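PDB 6MEL: succinate--CoA ligase subunit alpha from Campylobacter jejuni, which is the alpha subunit of a CoA ligase, built from an N-terminal Rossmann-type CoA-binding domain and a second alpha/beta domain of the CoA-ligase family. Local coordinates for residues Ile128-Cys133 with Phe141-Gly146; Gly149-Ser154 with Lys202-Ile207. All blocks are in the same frame, centred on the assembly; numbering follows the deposited sequence.

In the fold
Both contacts belong to the second mixed sheet of the chain, the one that runs from strand 133-136 to strand 272-273. Contact 1 sits at its margin, where the turn after strand 126-129 meets the loop leading to strand 148-152. It is partly buried: an aromatic ring and an isoleucine pack on the inner side, while lysines and glutamates meet toward solvent. Contact 2 is wholly buried and joins two neighbouring parallel strands, 148-152 and 203-209. Across it, backbone hydrogen bonds and aliphatic side chains do the holding, with no charged pair between the segments. The centres of contact 1 and contact 2 lie about 14 Å apart. The chain leaves contact 1 at Gly146 and enters contact 2 at Gly149.

Contact 1 of 2, residues Ile128-Cys133 with Phe141-Gly146; sequences ITSEEC and FIFKKG
Phe143 presents one face of its ring to Ile128, which ends strand 126-129 together with Thr129. The methyl CG2 of Ile128 stands over the middle of the Phe143 ring, 3.8 Å from its centroid and almost on the ring normal, a CH-pi contact. The other branch of Ile128 carries CD1 to the root of the ring, 3.9 Å from Phe143 CB. Tyr159 and Ala162 of helix 156-167 also pack on Phe143, as do Ile172 and Ala175 of strand 172-177. The ring thus joins the loop to the sheet and a helix.

Ser130 lies near the edge of the same ring. Its CB is 3.6 Å from Lys145 CA, and its OG is hydrogen-bonded to the carbonyl of Ile172. The hydroxyl therefore ties the turn to the neighbouring strand.

Lys145 has a large share of the buried surface. Its backbone N gives a nearly straight bond (170°) to Glu131 OE2, 3.0 Å away. The N-H meets the carboxylate from above its plane. The lysine side chain leaves with CG anti to the backbone N (chi1 -172°) and stays extended as far as CE. It then turns at the last bond, which brings Lys145 NZ near Glu132 OE2 in a long salt bridge of 3.8 Å. A water bonds to Ser130 O and, weakly, to Lys145 NZ. The other carboxylate oxygen of Glu132, OE1, accepts from the backbone N of Lys7. Thr129 O takes the N-H of both Glu132 and Cys133, at a classic beta bulge.

The chemistry is divided by depth. The ring contact is buried, whereas the long Glu132-Lys145 pair lies toward solvent, which probably weakens its attraction.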
loop_
_atom_site.group_PDB
_atom_site.type_symbol
_atom_site.label_atom_id
_atom_site.label_comp_id
_atom_site.label_asym_id
_atom_site.label_seq_id
_atom_site.Cartn_x
_atom_site.Cartn_y
_atom_site.Cartn_z
ATOM N N ILE A 128 -4.859 -16.611 14.458
ATOM C CA ILE A 128 -4.380 -17.717 15.268
ATOM C C ILE A 128 -5.034 -17.622 16.632
ATOM O O ILE A 128 -5.050 -16.546 17.245
ATOM C CB ILE A 128 -2.832 -17.768 15.369
ATOM C CG1 ILE A 128 -2.374 -18.927 16.261
ATOM C CG2 ILE A 128 -2.226 -16.455 15.869
ATOM C CD1 ILE A 128 -0.949 -19.344 16.077
ATOM N N THR A 129 -5.526 -18.770 17.100
ATOM C CA THR A 129 -5.944 -18.949 18.484
ATOM C C THR A 129 -4.907 -19.866 19.147
ATOM O O THR A 129 -4.817 -21.044 18.809
ATOM C CB THR A 129 -7.378 -19.461 18.599
ATOM O OG1 THR A 129 -8.233 -18.400 18.184
ATOM C CG2 THR A 129 -7.755 -19.890 20.016
ATOM N N SER A 130 -4.118 -19.281 20.052
ATOM C CA SER A 130 -2.913 -19.857 20.642
ATOM C C SER A 130 -3.178 -21.298 21.107
ATOM O O SER A 130 -4.153 -21.555 21.770
ATOM C CB SER A 130 -2.431 -19.014 21.781
ATOM O OG SER A 130 -2.213 -17.690 21.375
ATOM N N GLU A 131 -2.339 -22.218 20.631
ATOM C CA GLU A 131 -2.336 -23.627 21.024
ATOM C C GLU A 131 -3.667 -24.287 20.669
ATOM O O GLU A 131 -3.961 -25.318 21.206
ATOM C CB GLU A 131 -2.045 -23.779 22.523
ATOM C CG GLU A 131 -0.661 -23.282 22.943
ATOM C CD GLU A 131 -0.486 -23.217 24.466
ATOM O OE1 GLU A 131 -1.213 -23.941 25.160
ATOM O OE2 GLU A 131 0.282 -22.373 24.966
ATOM N N GLU A 132 -4.454 -23.722 19.741
ATOM C CA GLU A 132 -5.681 -24.395 19.330
ATOM C C GLU A 132 -5.735 -24.545 17.812
ATOM O O GLU A 132 -6.083 -25.605 17.306
ATOM C CB GLU A 132 -6.912 -23.635 19.801
ATOM C CG GLU A 132 -7.427 -23.992 21.189
ATOM C CD GLU A 132 -8.866 -23.510 21.417
ATOM O OE1 GLU A 132 -9.837 -24.101 20.807
ATOM O OE2 GLU A 132 -9.034 -22.513 22.173
ATOM N N CYS A 133 -5.521 -23.442 17.078
ATOM C CA CYS A 133 -5.618 -23.482 15.630
ATOM C C CYS A 133 -4.968 -22.241 15.038
ATOM O O CYS A 133 -4.878 -21.175 15.677
ATOM C CB CYS A 133 -7.062 -23.550 15.152
ATOM S SG CYS A 133 -7.998 -22.045 15.505
ATOM N N PHE A 141 4.413 -21.440 17.300
ATOM C CA PHE A 141 5.024 -21.670 18.612
ATOM C C PHE A 141 5.259 -20.326 19.341
ATOM O O PHE A 141 5.374 -20.296 20.531
ATOM C CB PHE A 141 6.295 -22.499 18.444
ATOM C CG PHE A 141 7.454 -21.641 17.983
ATOM C CD1 PHE A 141 7.682 -21.406 16.620
ATOM C CD2 PHE A 141 8.274 -20.992 18.912
ATOM C CE1 PHE A 141 8.747 -20.624 16.207
ATOM C CE2 PHE A 141 9.329 -20.188 18.487
ATOM C CZ PHE A 141 9.549 -19.999 17.134
ATOM N N ILE A 142 5.292 -19.196 18.629
ATOM C CA ILE A 142 5.440 -17.895 19.267
ATOM C C ILE A 142 4.219 -17.591 20.140
ATOM O O ILE A 142 4.305 -16.860 21.157
ATOM C CB ILE A 142 5.627 -16.832 18.166
ATOM C CG1 ILE A 142 6.916 -17.058 17.383
ATOM C CG2 ILE A 142 5.542 -15.428 18.748
ATOM C CD1 ILE A 142 8.166 -16.963 18.243
ATOM N N PHE A 143 3.053 -18.107 19.727
ATOM C CA PHE A 143 1.767 -17.794 20.344
ATOM C C PHE A 143 1.484 -18.779 21.484
ATOM O O PHE A 143 0.949 -19.854 21.252
ATOM C CB PHE A 143 0.658 -17.768 19.291
ATOM C CG PHE A 143 0.835 -16.621 18.331
ATOM C CD1 PHE A 143 0.252 -15.394 18.585
ATOM C CD2 PHE A 143 1.701 -16.733 17.249
ATOM C CE1 PHE A 143 0.485 -14.315 17.744
ATOM C CE2 PHE A 143 1.881 -15.672 16.375
ATOM C CZ PHE A 143 1.301 -14.454 16.648
ATOM N N LYS A 144 1.871 -18.393 22.705
ATOM C CA LYS A 144 1.529 -19.133 23.916
ATOM C C LYS A 144 0.224 -18.582 24.467
ATOM O O LYS A 144 -0.006 -17.391 24.453
ATOM C CB LYS A 144 2.615 -19.017 24.988
ATOM C CG LYS A 144 3.958 -19.617 24.597
ATOM C CD LYS A 144 3.868 -21.053 24.091
ATOM C CE LYS A 144 5.212 -21.696 23.812
ATOM N NZ LYS A 144 5.092 -22.601 22.643
ATOM N N LYS A 145 -0.608 -19.467 24.980
ATOM C CA LYS A 145 -1.964 -19.100 25.391
ATOM C C LYS A 145 -1.910 -18.095 26.539
ATOM O O LYS A 145 -1.090 -18.230 27.440
ATOM C CB LYS A 145 -2.751 -20.335 25.810
ATOM C CG LYS A 145 -4.224 -20.099 26.085
ATOM C CD LYS A 145 -4.933 -21.352 26.572
ATOM C CE LYS A 145 -6.440 -21.267 26.454
ATOM N NZ LYS A 145 -6.851 -21.451 25.039
ATOM N N GLY A 146 -2.779 -17.081 26.480
ATOM C CA GLY A 146 -2.927 -16.128 27.560
ATOM C C GLY A 146 -4.129 -15.228 27.350
ATOM O O GLY A 146 -5.021 -15.538 26.563
HETATM O O HOH W 1 -5.831 -19.017 23.037
#

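Contact 2 of 2, residues Gly149-Ser154 with Lys202-Ile207; sequences GLISKS and KAIVMI
Ala203 O accepts from Gly149 N at 2.9 Å, a bond of a parallel ladder.

Ile204 pairs with Gly149. Its CG2, anti to the backbone N, meets Ile151 CD1 at 3.9 Å, and the two side chains slant across each other.

Val205 bonds through both backbone groups. Its N reaches Gly149 O at 2.8 Å, with the donor tilted 28° from the carbonyl plane. Its O receives Ile151 N almost in line with the carbonyl. Leu150 lies alongside Val205 on the same face of the sheet, opposite to that of Ile204, with Leu150 CD1 3.7 Å from Val205 CB.

Segments 149-152 and 203-207 run at 14° to one another, and the chain between them includes helices 156-167 and 188-197 and strand 172-177. This is an alpha/beta domain, with helices against its largely parallel sheet. Helix 188-197 packs on Ile151 and Ile204, and helix 280-288 on Val205 and Ile207 across the sheet.

Met206 pairs with Ile151, but its side chain leads away from the strand 149-152.

Ile207 has the most surface covered here. Its N bonds to Ile151 O at 2.8 Å. Its O receives Lys153 N at 3.1 Å. In the conformer given here, Ile207 CB lies 3.4 Å from Ser152 OG. That hydroxyl stands anti to its own backbone N (chi1 180°), facing the isoleucine. Ser152 OG accepts from Ser154 N at 3.0 Å, in an ST turn that starts at the end of the strand, and is hydrogen-bonded to Thr158 OG1. Lys153 NZ forms a salt bridge with Glu215.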
loop_
_atom_site.group_PDB
_atom_site.type_symbol
_atom_site.label_atom_id
_atom_site.label_comp_id
_atom_site.label_asym_id
_atom_site.label_seq_id
_atom_site.Cartn_x
_atom_site.Cartn_y
_atom_site.Cartn_z
ATOM N N GLY A 149 -5.414 -10.139 23.644
ATOM C CA GLY A 149 -5.847 -10.128 22.253
ATOM C C GLY A 149 -4.917 -9.247 21.432
ATOM O O GLY A 149 -4.295 -8.299 21.990
ATOM N N LEU A 150 -4.817 -9.539 20.135
ATOM C CA LEU A 150 -3.894 -8.809 19.222
ATOM C C LEU A 150 -4.630 -8.523 17.900
ATOM O O LEU A 150 -5.177 -9.443 17.314
ATOM C CB LEU A 150 -2.740 -9.783 19.030
ATOM C CG LEU A 150 -1.386 -9.298 18.568
ATOM C CD1 LEU A 150 -1.111 -7.845 18.880
ATOM C CD2 LEU A 150 -0.313 -10.212 19.161
ATOM N N ILE A 151 -4.625 -7.272 17.440
ATOM C CA ILE A 151 -5.153 -6.894 16.147
ATOM C C ILE A 151 -4.061 -6.121 15.430
ATOM O O ILE A 151 -3.588 -5.163 15.990
ATOM C CB ILE A 151 -6.413 -6.020 16.275
ATOM C CG1 ILE A 151 -7.471 -6.632 17.193
ATOM C CG2 ILE A 151 -6.996 -5.707 14.899
ATOM C CD1 ILE A 151 -8.418 -5.601 17.757
ATOM N N SER A 152 -3.669 -6.549 14.220
ATOM C CA SER A 152 -2.485 -5.954 13.567
ATOM C C SER A 152 -2.641 -5.870 12.040
ATOM O O SER A 152 -3.011 -6.847 11.389
ATOM C CB SER A 152 -1.267 -6.728 13.940
ATOM O OG SER A 152 -0.102 -6.201 13.336
ATOM N N LYS A 153 -2.227 -4.727 11.493
ATOM C CA LYS A 153 -2.155 -4.526 10.065
ATOM C C LYS A 153 -0.854 -5.112 9.486
ATOM O O LYS A 153 -0.630 -5.038 8.228
ATOM C CB LYS A 153 -2.173 -3.039 9.728
ATOM C CG LYS A 153 -3.527 -2.348 9.608
ATOM C CD LYS A 153 -3.335 -0.881 9.336
ATOM C CE LYS A 153 -4.646 -0.163 9.137
ATOM N NZ LYS A 153 -4.434 1.275 8.860
ATOM N N SER A 154 -0.003 -5.709 10.329
ATOM C CA SER A 154 1.257 -6.272 9.810
ATOM C C SER A 154 1.441 -7.761 10.142
ATOM O O SER A 154 0.589 -8.400 10.794
ATOM C CB SER A 154 2.459 -5.452 10.179
ATOM O OG SER A 154 2.294 -4.740 11.345
ATOM N N LYS A 202 -8.306 -10.175 28.552
ATOM C CA LYS A 202 -8.339 -9.074 29.556
ATOM C C LYS A 202 -7.754 -7.768 29.024
ATOM O O LYS A 202 -7.929 -6.730 29.621
ATOM C CB LYS A 202 -7.584 -9.515 30.800
ATOM C CG LYS A 202 -8.272 -10.694 31.446
ATOM C CD LYS A 202 -7.664 -11.093 32.733
ATOM C CE LYS A 202 -8.651 -11.887 33.576
ATOM N NZ LYS A 202 -7.952 -12.986 34.283
ATOM N N ALA A 203 -7.036 -7.825 27.907
ATOM C CA ALA A 203 -6.434 -6.624 27.354
ATOM C C ALA A 203 -6.211 -6.859 25.867
ATOM O O ALA A 203 -6.116 -7.996 25.445
ATOM C CB ALA A 203 -5.143 -6.337 28.067
ATOM N N ILE A 204 -6.179 -5.780 25.097
ATOM C CA ILE A 204 -5.978 -5.880 23.667
ATOM C C ILE A 204 -4.817 -4.986 23.240
ATOM O O ILE A 204 -4.752 -3.810 23.650
ATOM C CB ILE A 204 -7.252 -5.499 22.901
ATOM C CG1 ILE A 204 -8.461 -6.323 23.349
ATOM C CG2 ILE A 204 -7.014 -5.672 21.421
ATOM C CD1 ILE A 204 -9.427 -5.559 24.174
ATOM N N VAL A 205 -3.934 -5.546 22.418
ATOM C CA VAL A 205 -2.910 -4.784 21.700
ATOM C C VAL A 205 -3.413 -4.544 20.270
ATOM O O VAL A 205 -3.709 -5.499 19.551
ATOM C CB VAL A 205 -1.574 -5.534 21.695
ATOM C CG1 VAL A 205 -0.513 -4.803 20.867
ATOM C CG2 VAL A 205 -1.067 -5.793 23.114
ATOM N N MET A 206 -3.437 -3.281 19.844
ATOM C CA MET A 206 -3.734 -2.916 18.479
ATOM C C MET A 206 -2.457 -2.349 17.847
ATOM O O MET A 206 -1.779 -1.492 18.420
ATOM C CB MET A 206 -4.936 -1.956 18.349
ATOM C CG MET A 206 -4.772 -0.638 19.052
ATOM S SD MET A 206 -6.229 0.409 18.809
ATOM C CE MET A 206 -5.940 1.105 17.189
ATOM N N ILE A 207 -2.099 -2.910 16.688
ATOM C CA ILE A 207 -0.908 -2.509 15.927
ATOM C C ILE A 207 -1.397 -1.932 14.599
ATOM O O ILE A 207 -2.064 -2.635 13.840
ATOM C CB ILE A 207 0.066 -3.670 15.654
ATOM C CG1 ILE A 207 0.400 -4.505 16.892
ATOM C CG2 ILE A 207 1.319 -3.138 14.983
ATOM C CD1 ILE A 207 1.298 -3.796 17.870
#